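Local coordinates for sulfoquinovosidase (Escherichia coli, PDB 5AEG), which hydrolyses plant sulfolipids, the sulfoquinovosyl diacylglycerides, and simpler sulfoquinovosides, releasing sulfoquinovose for use as a source of carbon and sulfur, at residues 594-608 against 626-638. Sequence-based numbering, arbitrary orientation.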
ATOM      1  N   TYR A 594      -7.925  10.498  19.690  1.00 21.06           N
ATOM      2  CA  TYR A 594      -8.454  10.007  20.976  1.00 21.23           C
ATOM      3  C   TYR A 594      -7.293   9.263  21.645  1.00 21.21           C
ATOM      4  O   TYR A 594      -7.409   8.147  22.030  1.00 22.41           O
ATOM      5  CB  TYR A 594      -9.754   9.119  20.808  1.00 23.56           C
ATOM      6  CG  TYR A 594     -10.826   9.937  20.144  1.00 22.73           C
ATOM      7  CD1 TYR A 594     -11.687  10.754  20.916  1.00 23.35           C
ATOM      8  CD2 TYR A 594     -10.926  10.019  18.761  1.00 21.33           C
ATOM      9  CE1 TYR A 594     -12.589  11.639  20.299  1.00 25.72           C
ATOM     10  CE2 TYR A 594     -11.876  10.853  18.127  1.00 21.91           C
ATOM     11  CZ  TYR A 594     -12.748  11.622  18.899  1.00 24.74           C
ATOM     12  OH  TYR A 594     -13.613  12.534  18.346  1.00 23.66           O
ATOM     13  N   GLU A 595      -6.153   9.945  21.803  1.00 22.39           N
ATOM     14  CA  GLU A 595      -4.918   9.307  22.297  1.00 27.15           C
ATOM     15  C   GLU A 595      -5.012   8.683  23.634  1.00 29.64           C
ATOM     16  O   GLU A 595      -4.353   7.666  23.875  1.00 27.26           O
ATOM     17  CB  GLU A 595      -3.740  10.310  22.331  1.00 29.20           C
ATOM     18  CG  GLU A 595      -3.119  10.613  21.002  1.00 30.34           C
ATOM     19  CD  GLU A 595      -1.774  11.308  21.138  1.00 31.79           C
ATOM     20  OE1 GLU A 595      -1.287  11.448  22.307  1.00 31.67           O
ATOM     21  OE2 GLU A 595      -1.159  11.649  20.105  1.00 26.32           O
ATOM     22  N   ASP A 596      -5.892   9.226  24.506  1.00 26.90           N
ATOM     23  CA  ASP A 596      -6.001   8.756  25.867  1.00 30.82           C
ATOM     24  C   ASP A 596      -6.933   7.580  25.973  1.00 29.76           C
ATOM     25  O   ASP A 596      -7.092   7.061  27.041  1.00 27.88           O
ATOM     26  CB  ASP A 596      -6.437   9.925  26.798  1.00 37.34           C
ATOM     27  CG  ASP A 596      -7.755  10.594  26.329  1.00 48.70           C
ATOM     28  OD1 ASP A 596      -8.172  10.502  25.081  1.00 47.21           O
ATOM     29  OD2 ASP A 596      -8.337  11.284  27.199  1.00 64.88           O
ATOM     30  N   ASP A 597      -7.599   7.163  24.874  1.00 24.30           N
ATOM     31  CA  ASP A 597      -8.549   6.058  24.922  1.00 24.11           C
ATOM     32  C   ASP A 597      -7.839   4.746  24.556  1.00 27.95           C
ATOM     33  O   ASP A 597      -7.496   4.517  23.351  1.00 25.77           O
ATOM     34  CB  ASP A 597      -9.752   6.342  24.015  1.00 23.75           C
ATOM     35  CG  ASP A 597     -10.825   5.311  24.088  1.00 23.41           C
ATOM     36  OD1 ASP A 597     -10.521   4.129  24.358  1.00 30.26           O
ATOM     37  OD2 ASP A 597     -12.026   5.621  23.803  1.00 26.31           O
ATOM     38  N   ALA A 598      -7.628   3.902  25.572  1.00 24.01           N
ATOM     39  CA  ALA A 598      -6.871   2.629  25.400  1.00 27.53           C
ATOM     40  C   ALA A 598      -7.490   1.657  24.371  1.00 28.08           C
ATOM     41  O   ALA A 598      -6.778   0.981  23.634  1.00 25.50           O
ATOM     42  CB  ALA A 598      -6.701   1.916  26.736  1.00 29.33           C
ATOM     43  N   HIS A 599      -8.821   1.685  24.239  1.00 26.10           N
ATOM     44  CA  HIS A 599      -9.512   0.776  23.388  1.00 26.71           C
ATOM     45  C   HIS A 599      -9.214   1.070  21.905  1.00 24.63           C
ATOM     46  O   HIS A 599      -9.170   0.145  21.071  1.00 27.67           O
ATOM     47  CB  HIS A 599     -11.010   0.796  23.670  1.00 28.61           C
ATOM     48  CG  HIS A 599     -11.715  -0.362  23.027  1.00 36.20           C
ATOM     49  ND1 HIS A 599     -11.362  -1.681  23.269  1.00 40.14           N
ATOM     50  CD2 HIS A 599     -12.677  -0.409  22.076  1.00 37.60           C
ATOM     51  CE1 HIS A 599     -12.092  -2.480  22.512  1.00 39.97           C
ATOM     52  NE2 HIS A 599     -12.923  -1.735  21.801  1.00 31.87           N
ATOM     53  N   THR A 600      -8.965   2.295  21.598  1.00 21.20           N
ATOM     54  CA  THR A 600      -8.830   2.716  20.163  1.00 21.35           C
ATOM     55  C   THR A 600      -7.545   2.091  19.519  1.00 24.74           C
ATOM     56  O   THR A 600      -7.480   1.978  18.284  1.00 22.24           O
ATOM     57  CB  THR A 600      -8.768   4.197  19.958  1.00 22.19           C
ATOM     58  OG1 THR A 600      -7.593   4.783  20.577  1.00 23.65           O
ATOM     59  CG2 THR A 600     -10.085   4.905  20.452  1.00 21.69           C
ATOM     60  N   TYR A 601      -6.622   1.588  20.362  1.00 22.43           N
ATOM     61  CA  TYR A 601      -5.325   1.095  19.865  1.00 24.13           C
ATOM     62  C   TYR A 601      -5.462  -0.270  19.291  1.00 22.77           C
ATOM     63  O   TYR A 601      -4.564  -0.742  18.586  1.00 24.50           O
ATOM     64  CB  TYR A 601      -4.225   1.178  20.976  1.00 22.72           C
ATOM     65  CG  TYR A 601      -3.866   2.616  21.336  1.00 22.75           C
ATOM     66  CD1 TYR A 601      -4.569   3.332  22.324  1.00 21.94           C
ATOM     67  CD2 TYR A 601      -2.813   3.260  20.732  1.00 22.11           C
ATOM     68  CE1 TYR A 601      -4.245   4.642  22.620  1.00 23.83           C
ATOM     69  CE2 TYR A 601      -2.468   4.565  21.028  1.00 24.45           C
ATOM     70  CZ  TYR A 601      -3.197   5.267  21.993  1.00 23.10           C
ATOM     71  OH  TYR A 601      -2.801   6.562  22.237  1.00 23.78           O
ATOM     72  N   THR A 602      -6.543  -0.980  19.608  1.00 21.97           N
ATOM     73  CA  THR A 602      -6.681  -2.337  19.176  1.00 24.58           C
ATOM     74  C   THR A 602      -7.756  -2.491  18.052  1.00 23.06           C
ATOM     75  O   THR A 602      -8.046  -3.590  17.680  1.00 24.30           O
ATOM     76  CB  THR A 602      -7.049  -3.266  20.358  1.00 27.98           C
ATOM     77  OG1 THR A 602      -8.254  -2.836  20.922  1.00 36.30           O
ATOM     78  CG2 THR A 602      -5.936  -3.278  21.443  1.00 37.92           C
ATOM     79  N   LEU A 603      -8.352  -1.393  17.620  1.00 19.65           N
ATOM     80  CA  LEU A 603      -9.348  -1.406  16.584  1.00 21.21           C
ATOM     81  C   LEU A 603      -8.610  -1.664  15.232  1.00 19.82           C
ATOM     82  O   LEU A 603      -7.506  -1.109  14.974  1.00 19.11           O
ATOM     83  CB  LEU A 603     -10.109  -0.093  16.507  1.00 21.76           C
ATOM     84  CG  LEU A 603     -10.947   0.295  17.759  1.00 21.34           C
ATOM     85  CD1 LEU A 603     -11.493   1.690  17.572  1.00 23.11           C
ATOM     86  CD2 LEU A 603     -12.035  -0.702  18.021  1.00 25.24           C
ATOM     87  N   LYS A 604      -9.271  -2.426  14.398  1.00 21.11           N
ATOM     88  CA  LYS A 604      -8.760  -2.788  13.013  1.00 23.47           C
ATOM     89  C   LYS A 604      -9.697  -2.385  11.881  1.00 20.91           C
ATOM     90  O   LYS A 604      -9.237  -2.188  10.742  1.00 18.44           O
ATOM     91  CB  LYS A 604      -8.601  -4.358  12.938  1.00 23.69           C
ATOM     92  CG  LYS A 604      -7.699  -4.880  13.983  1.00 33.71           C
ATOM     93  CD  LYS A 604      -7.685  -6.431  14.077  1.00 34.30           C
ATOM     94  CE  LYS A 604      -7.055  -6.947  12.835  1.00 29.80           C
ATOM     95  NZ  LYS A 604      -6.595  -8.339  13.125  1.00 28.92           N
ATOM     96  N   TYR A 605     -11.016  -2.358  12.151  1.00 20.60           N
ATOM     97  CA  TYR A 605     -12.071  -2.322  11.086  1.00 20.65           C
ATOM     98  C   TYR A 605     -12.947  -1.022  11.139  1.00 20.90           C
ATOM     99  O   TYR A 605     -14.021  -0.975  10.568  1.00 22.25           O
ATOM    100  CB  TYR A 605     -12.880  -3.618  11.125  1.00 20.56           C
ATOM    101  CG  TYR A 605     -11.999  -4.843  10.923  1.00 18.85           C
ATOM    102  CD1 TYR A 605     -11.261  -5.011   9.724  1.00 19.09           C
ATOM    103  CD2 TYR A 605     -11.878  -5.826  11.905  1.00 23.05           C
ATOM    104  CE1 TYR A 605     -10.422  -6.095   9.539  1.00 17.75           C
ATOM    105  CE2 TYR A 605     -11.065  -6.941  11.712  1.00 21.02           C
ATOM    106  CZ  TYR A 605     -10.337  -7.063  10.531  1.00 20.43           C
ATOM    107  OH  TYR A 605      -9.479  -8.156  10.376  1.00 20.51           O
ATOM    108  N   GLN A 606     -12.423   0.024  11.781  1.00 17.83           N
ATOM    109  CA  GLN A 606     -12.996   1.341  11.740  1.00 19.42           C
ATOM    110  C   GLN A 606     -11.947   2.393  11.782  1.00 18.94           C
ATOM    111  O   GLN A 606     -10.791   2.157  12.139  1.00 19.65           O
ATOM    112  CB  GLN A 606     -14.004   1.486  12.918  1.00 20.01           C
ATOM    113  CG  GLN A 606     -13.448   1.302  14.254  1.00 19.26           C
ATOM    114  CD  GLN A 606     -14.483   1.606  15.351  1.00 19.31           C
ATOM    115  OE1 GLN A 606     -15.265   0.717  15.755  1.00 19.95           O
ATOM    116  NE2 GLN A 606     -14.584   2.862  15.723  1.00 21.23           N
ATOM    117  N   TYR A 607     -12.363   3.588  11.324  1.00 17.81           N
ATOM    118  CA  TYR A 607     -11.505   4.665  11.051  1.00 18.47           C
ATOM    119  C   TYR A 607     -12.204   5.970  11.144  1.00 20.26           C
ATOM    120  O   TYR A 607     -13.422   6.017  11.170  1.00 18.75           O
ATOM    121  CB  TYR A 607     -10.787   4.571   9.672  1.00 19.37           C
ATOM    122  CG  TYR A 607     -11.699   4.568   8.486  1.00 17.86           C
ATOM    123  CD1 TYR A 607     -12.374   3.373   8.076  1.00 20.43           C
ATOM    124  CD2 TYR A 607     -11.904   5.701   7.734  1.00 20.00           C
ATOM    125  CE1 TYR A 607     -13.227   3.360   6.961  1.00 18.18           C
ATOM    126  CE2 TYR A 607     -12.776   5.694   6.622  1.00 18.56           C
ATOM    127  CZ  TYR A 607     -13.418   4.518   6.235  1.00 17.83           C
ATOM    128  OH  TYR A 607     -14.218   4.576   5.110  1.00 19.24           O
ATOM    129  N   LEU A 608     -11.401   7.025  11.226  1.00 17.86           N
ATOM    130  CA  LEU A 608     -11.906   8.394  11.075  1.00 20.44           C
ATOM    131  C   LEU A 608     -11.595   8.886   9.636  1.00 19.81           C
ATOM    132  O   LEU A 608     -10.485   8.701   9.116  1.00 20.35           O
ATOM    133  CB  LEU A 608     -11.249   9.313  12.086  1.00 20.27           C
ATOM    134  CG  LEU A 608     -11.492   9.040  13.547  1.00 18.99           C
ATOM    135  CD1 LEU A 608     -10.540   9.866  14.462  1.00 22.21           C
ATOM    136  CD2 LEU A 608     -12.923   9.197  13.954  1.00 22.26           C
ATOM    137  N   TRP A 626     -25.078  -3.461  12.979  1.00 20.89           N
ATOM    138  CA  TRP A 626     -23.641  -3.439  13.081  1.00 24.38           C
ATOM    139  C   TRP A 626     -23.226  -2.816  14.427  1.00 22.78           C
ATOM    140  O   TRP A 626     -23.882  -1.875  14.916  1.00 23.51           O
ATOM    141  CB  TRP A 626     -23.046  -2.617  11.925  1.00 22.62           C
ATOM    142  CG  TRP A 626     -21.564  -2.820  11.758  1.00 21.59           C
ATOM    143  CD1 TRP A 626     -20.572  -1.954  11.981  1.00 23.90           C
ATOM    144  CD2 TRP A 626     -20.976  -4.003  11.258  1.00 22.32           C
ATOM    145  NE1 TRP A 626     -19.347  -2.536  11.651  1.00 21.57           N
ATOM    146  CE2 TRP A 626     -19.570  -3.808  11.245  1.00 22.43           C
ATOM    147  CE3 TRP A 626     -21.514  -5.268  10.856  1.00 22.04           C
ATOM    148  CZ2 TRP A 626     -18.702  -4.790  10.812  1.00 22.13           C
ATOM    149  CZ3 TRP A 626     -20.612  -6.289  10.432  1.00 22.51           C
ATOM    150  CH2 TRP A 626     -19.236  -6.029  10.479  1.00 22.67           C
ATOM    151  N   THR A 627     -22.161  -3.365  14.982  1.00 23.73           N
ATOM    152  CA  THR A 627     -21.621  -3.011  16.345  1.00 24.10           C
ATOM    153  C   THR A 627     -20.237  -2.477  16.122  1.00 25.04           C
ATOM    154  O   THR A 627     -19.454  -3.043  15.330  1.00 22.34           O
ATOM    155  CB  THR A 627     -21.676  -4.271  17.231  1.00 24.21           C
ATOM    156  OG1 THR A 627     -23.035  -4.682  17.403  1.00 26.01           O
ATOM    157  CG2 THR A 627     -21.063  -4.024  18.616  1.00 30.33           C
ATOM    158  N   LEU A 628     -19.930  -1.346  16.741  1.00 22.50           N
ATOM    159  CA  LEU A 628     -18.698  -0.640  16.577  1.00 20.69           C
ATOM    160  C   LEU A 628     -18.460   0.108  17.878  1.00 21.66           C
ATOM    161  O   LEU A 628     -19.308   0.047  18.803  1.00 23.04           O
ATOM    162  CB  LEU A 628     -18.801   0.360  15.441  1.00 22.07           C
ATOM    163  CG  LEU A 628     -19.909   1.377  15.632  1.00 20.32           C
ATOM    164  CD1 LEU A 628     -19.335   2.752  15.382  1.00 20.88           C
ATOM    165  CD2 LEU A 628     -21.100   1.083  14.719  1.00 22.65           C
ATOM    166  N   TYR A 629     -17.349   0.826  17.906  1.00 21.53           N
ATOM    167  CA  TYR A 629     -16.908   1.551  19.079  1.00 19.78           C
ATOM    168  C   TYR A 629     -16.906   3.026  18.829  1.00 22.47           C
ATOM    169  O   TYR A 629     -16.278   3.499  17.899  1.00 20.62           O
ATOM    170  CB  TYR A 629     -15.487   1.040  19.544  1.00 22.60           C
ATOM    171  CG  TYR A 629     -15.031   1.791  20.756  1.00 22.98           C
ATOM    172  CD1 TYR A 629     -15.612   1.521  22.036  1.00 25.21           C
ATOM    173  CD2 TYR A 629     -14.109   2.806  20.665  1.00 23.26           C
ATOM    174  CE1 TYR A 629     -15.170   2.221  23.195  1.00 25.42           C
ATOM    175  CE2 TYR A 629     -13.690   3.517  21.812  1.00 25.78           C
ATOM    176  CZ  TYR A 629     -14.276   3.234  23.068  1.00 24.94           C
ATOM    177  OH  TYR A 629     -13.820   3.997  24.175  1.00 25.72           O
ATOM    178  N   LEU A 630     -17.528   3.815  19.733  1.00 21.59           N
ATOM    179  CA  LEU A 630     -17.354   5.240  19.692  1.00 22.14           C
ATOM    180  C   LEU A 630     -16.490   5.733  20.860  1.00 24.47           C
ATOM    181  O   LEU A 630     -16.772   5.367  22.023  1.00 23.37           O
ATOM    182  CB  LEU A 630     -18.736   5.934  19.781  1.00 22.13           C
ATOM    183  CG  LEU A 630     -19.739   5.629  18.657  1.00 24.37           C
ATOM    184  CD1 LEU A 630     -21.134   6.314  18.926  1.00 24.46           C
ATOM    185  CD2 LEU A 630     -19.224   6.109  17.340  1.00 26.45           C
ATOM    186  N   PRO A 631     -15.421   6.486  20.556  1.00 22.77           N
ATOM    187  CA  PRO A 631     -14.675   7.074  21.646  1.00 22.97           C
ATOM    188  C   PRO A 631     -15.560   8.256  22.248  1.00 25.30           C
ATOM    189  O   PRO A 631     -16.668   8.593  21.707  1.00 23.31           O
ATOM    190  CB  PRO A 631     -13.444   7.637  20.995  1.00 22.52           C
ATOM    191  CG  PRO A 631     -13.964   8.092  19.619  1.00 23.82           C
ATOM    192  CD  PRO A 631     -15.076   7.121  19.280  1.00 25.17           C
ATOM    193  N   GLU A 632     -15.126   8.782  23.378  1.00 25.47           N
ATOM    194  CA  GLU A 632     -15.936   9.786  24.082  1.00 25.00           C
ATOM    195  C   GLU A 632     -16.004  11.097  23.335  1.00 23.28           C
ATOM    196  O   GLU A 632     -15.006  11.797  23.140  1.00 27.07           O
ATOM    197  CB  GLU A 632     -15.393  10.006  25.549  1.00 29.91           C
ATOM    198  CG  GLU A 632     -16.457  10.672  26.474  1.00 33.55           C
ATOM    199  CD  GLU A 632     -17.773   9.875  26.542  1.00 37.06           C
ATOM    200  OE1 GLU A 632     -17.883   8.805  27.252  1.00 38.00           O
ATOM    201  OE2 GLU A 632     -18.748  10.306  25.861  1.00 37.33           O
ATOM    202  N   ASP A 633     -17.192  11.395  22.821  1.00 26.21           N
ATOM    203  CA  ASP A 633     -17.411  12.588  22.051  1.00 27.20           C
ATOM    204  C   ASP A 633     -18.905  12.636  21.889  1.00 22.97           C
ATOM    205  O   ASP A 633     -19.618  11.730  22.240  1.00 26.85           O
ATOM    206  CB  ASP A 633     -16.675  12.624  20.668  1.00 26.88           C
ATOM    207  CG  ASP A 633     -16.180  13.974  20.293  1.00 28.92           C
ATOM    208  OD1 ASP A 633     -16.909  14.939  20.565  1.00 28.84           O
ATOM    209  OD2 ASP A 633     -15.096  14.157  19.654  1.00 27.54           O
ATOM    210  N   ASN A 634     -19.351  13.741  21.358  1.00 24.36           N
ATOM    211  CA  ASN A 634     -20.780  13.864  20.979  1.00 26.57           C
ATOM    212  C   ASN A 634     -20.961  13.508  19.487  1.00 21.65           C
ATOM    213  O   ASN A 634     -20.639  14.308  18.641  1.00 25.76           O
ATOM    214  CB  ASN A 634     -21.283  15.237  21.346  1.00 27.99           C
ATOM    215  CG  ASN A 634     -21.419  15.354  22.919  1.00 36.68           C
ATOM    216  OD1 ASN A 634     -21.996  14.448  23.650  1.00 43.66           O
ATOM    217  ND2 ASN A 634     -20.782  16.329  23.429  1.00 36.05           N
ATOM    218  N   TRP A 635     -21.483  12.325  19.277  1.00 21.54           N
ATOM    219  CA  TRP A 635     -21.596  11.698  17.943  1.00 24.11           C
ATOM    220  C   TRP A 635     -23.014  11.820  17.467  1.00 24.64           C
ATOM    221  O   TRP A 635     -23.949  11.776  18.263  1.00 27.05           O
ATOM    222  CB  TRP A 635     -21.158  10.239  18.021  1.00 23.13           C
ATOM    223  CG  TRP A 635     -19.704  10.094  18.245  1.00 22.69           C
ATOM    224  CD1 TRP A 635     -19.120   9.713  19.409  1.00 22.40           C
ATOM    225  CD2 TRP A 635     -18.621  10.413  17.339  1.00 21.75           C
ATOM    226  NE1 TRP A 635     -17.797   9.679  19.259  1.00 23.83           N
ATOM    227  CE2 TRP A 635     -17.451  10.178  18.026  1.00 24.49           C
ATOM    228  CE3 TRP A 635     -18.546  10.860  16.020  1.00 22.49           C
ATOM    229  CZ2 TRP A 635     -16.225  10.342  17.458  1.00 23.57           C
ATOM    230  CZ3 TRP A 635     -17.332  10.988  15.448  1.00 23.63           C
ATOM    231  CH2 TRP A 635     -16.188  10.749  16.164  1.00 23.50           C
ATOM    232  N   VAL A 636     -23.174  12.036  16.162  1.00 23.76           N
ATOM    233  CA  VAL A 636     -24.473  12.038  15.515  1.00 23.56           C
ATOM    234  C   VAL A 636     -24.481  11.034  14.371  1.00 24.04           C
ATOM    235  O   VAL A 636     -23.587  11.121  13.503  1.00 19.85           O
ATOM    236  CB  VAL A 636     -24.741  13.443  14.913  1.00 22.68           C
ATOM    237  CG1 VAL A 636     -26.132  13.464  14.330  1.00 23.99           C
ATOM    238  CG2 VAL A 636     -24.609  14.475  15.994  1.00 26.71           C
ATOM    239  N   HIS A 637     -25.367  10.062  14.434  1.00 21.67           N
ATOM    240  CA  HIS A 637     -25.541   9.096  13.357  1.00 22.59           C
ATOM    241  C   HIS A 637     -25.976   9.816  12.067  1.00 27.45           C
ATOM    242  O   HIS A 637     -26.989  10.567  12.061  1.00 25.61           O
ATOM    243  CB  HIS A 637     -26.501   8.038  13.802  1.00 23.46           C
ATOM    244  CG  HIS A 637     -26.750   6.937  12.820  1.00 26.45           C
ATOM    245  ND1 HIS A 637     -27.963   6.763  12.183  1.00 27.85           N
ATOM    246  CD2 HIS A 637     -25.936   5.974  12.337  1.00 27.10           C
ATOM    247  CE1 HIS A 637     -27.886   5.734  11.365  1.00 28.92           C
ATOM    248  NE2 HIS A 637     -26.686   5.204  11.470  1.00 25.51           N
ATOM    249  N   ALA A 638     -25.221   9.618  10.970  1.00 22.84           N
ATOM    250  CA  ALA A 638     -25.430  10.388   9.743  1.00 23.06           C
ATOM    251  C   ALA A 638     -26.849  10.265   9.164  1.00 21.65           C
ATOM    252  O   ALA A 638     -27.326  11.209   8.540  1.00 24.82           O
ATOM    253  CB  ALA A 638     -24.479   9.944   8.636  1.00 23.37           C
TER
HETATM  254  O   HOH W   1     -12.684   8.187  24.581  1.00 31.04           O
HETATM  255  O   HOH W   2     -16.465  -2.232  11.007  1.00 30.57           O
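Tyr594 CA lies 6.9 Å from Pro631 CA and Gln606 CA 7.7 Å from Leu628 CA, so side chains rather than paired backbones join segment 594-608, with its 3-10 turn, to strand 626-630 and the link 631-634. Gln606 shows how an amide can imitate a neighbouring strand: its OE1 accepts from Tyr629 N at 3.0 Å, while its NE2 gives a nearly straight bond (163°) to Tyr629 O, each on a carbonyl lone pair. The Tyr629 side chain, CG anti to the backbone N (chi1 180°), reaches into the loop. There Tyr629 OH donates to Asp597 OD2 at 2.4 Å, a length so short that its exact value is doubtful; OD2 also takes a water shared with Glu632 N, and Asp597 OD1 closes an Asx turn with His599 N. The His599 edge meets one face of the Tyr629 ring in a T-shaped pair, planes 69° apart. Pro631 CG sits 3.5 Å from the Tyr594 ring centroid, almost on the ring normal, a CH-pi contact. Tyr594 OH donates to Asp633 OD2 at 2.6 Å, on the anti lone pair; Arg663 forms a salt bridge with that oxygen, probably steadying its negative charge. Trp635 NE1 donates a hydrogen bond to Pro631 O, tying the link's ends. Away from the active site, this fastens a loop to strand 626-630, antiparallel partner of strand 647-652, in the C-terminal beta domain of a family 31 glycoside hydrolase.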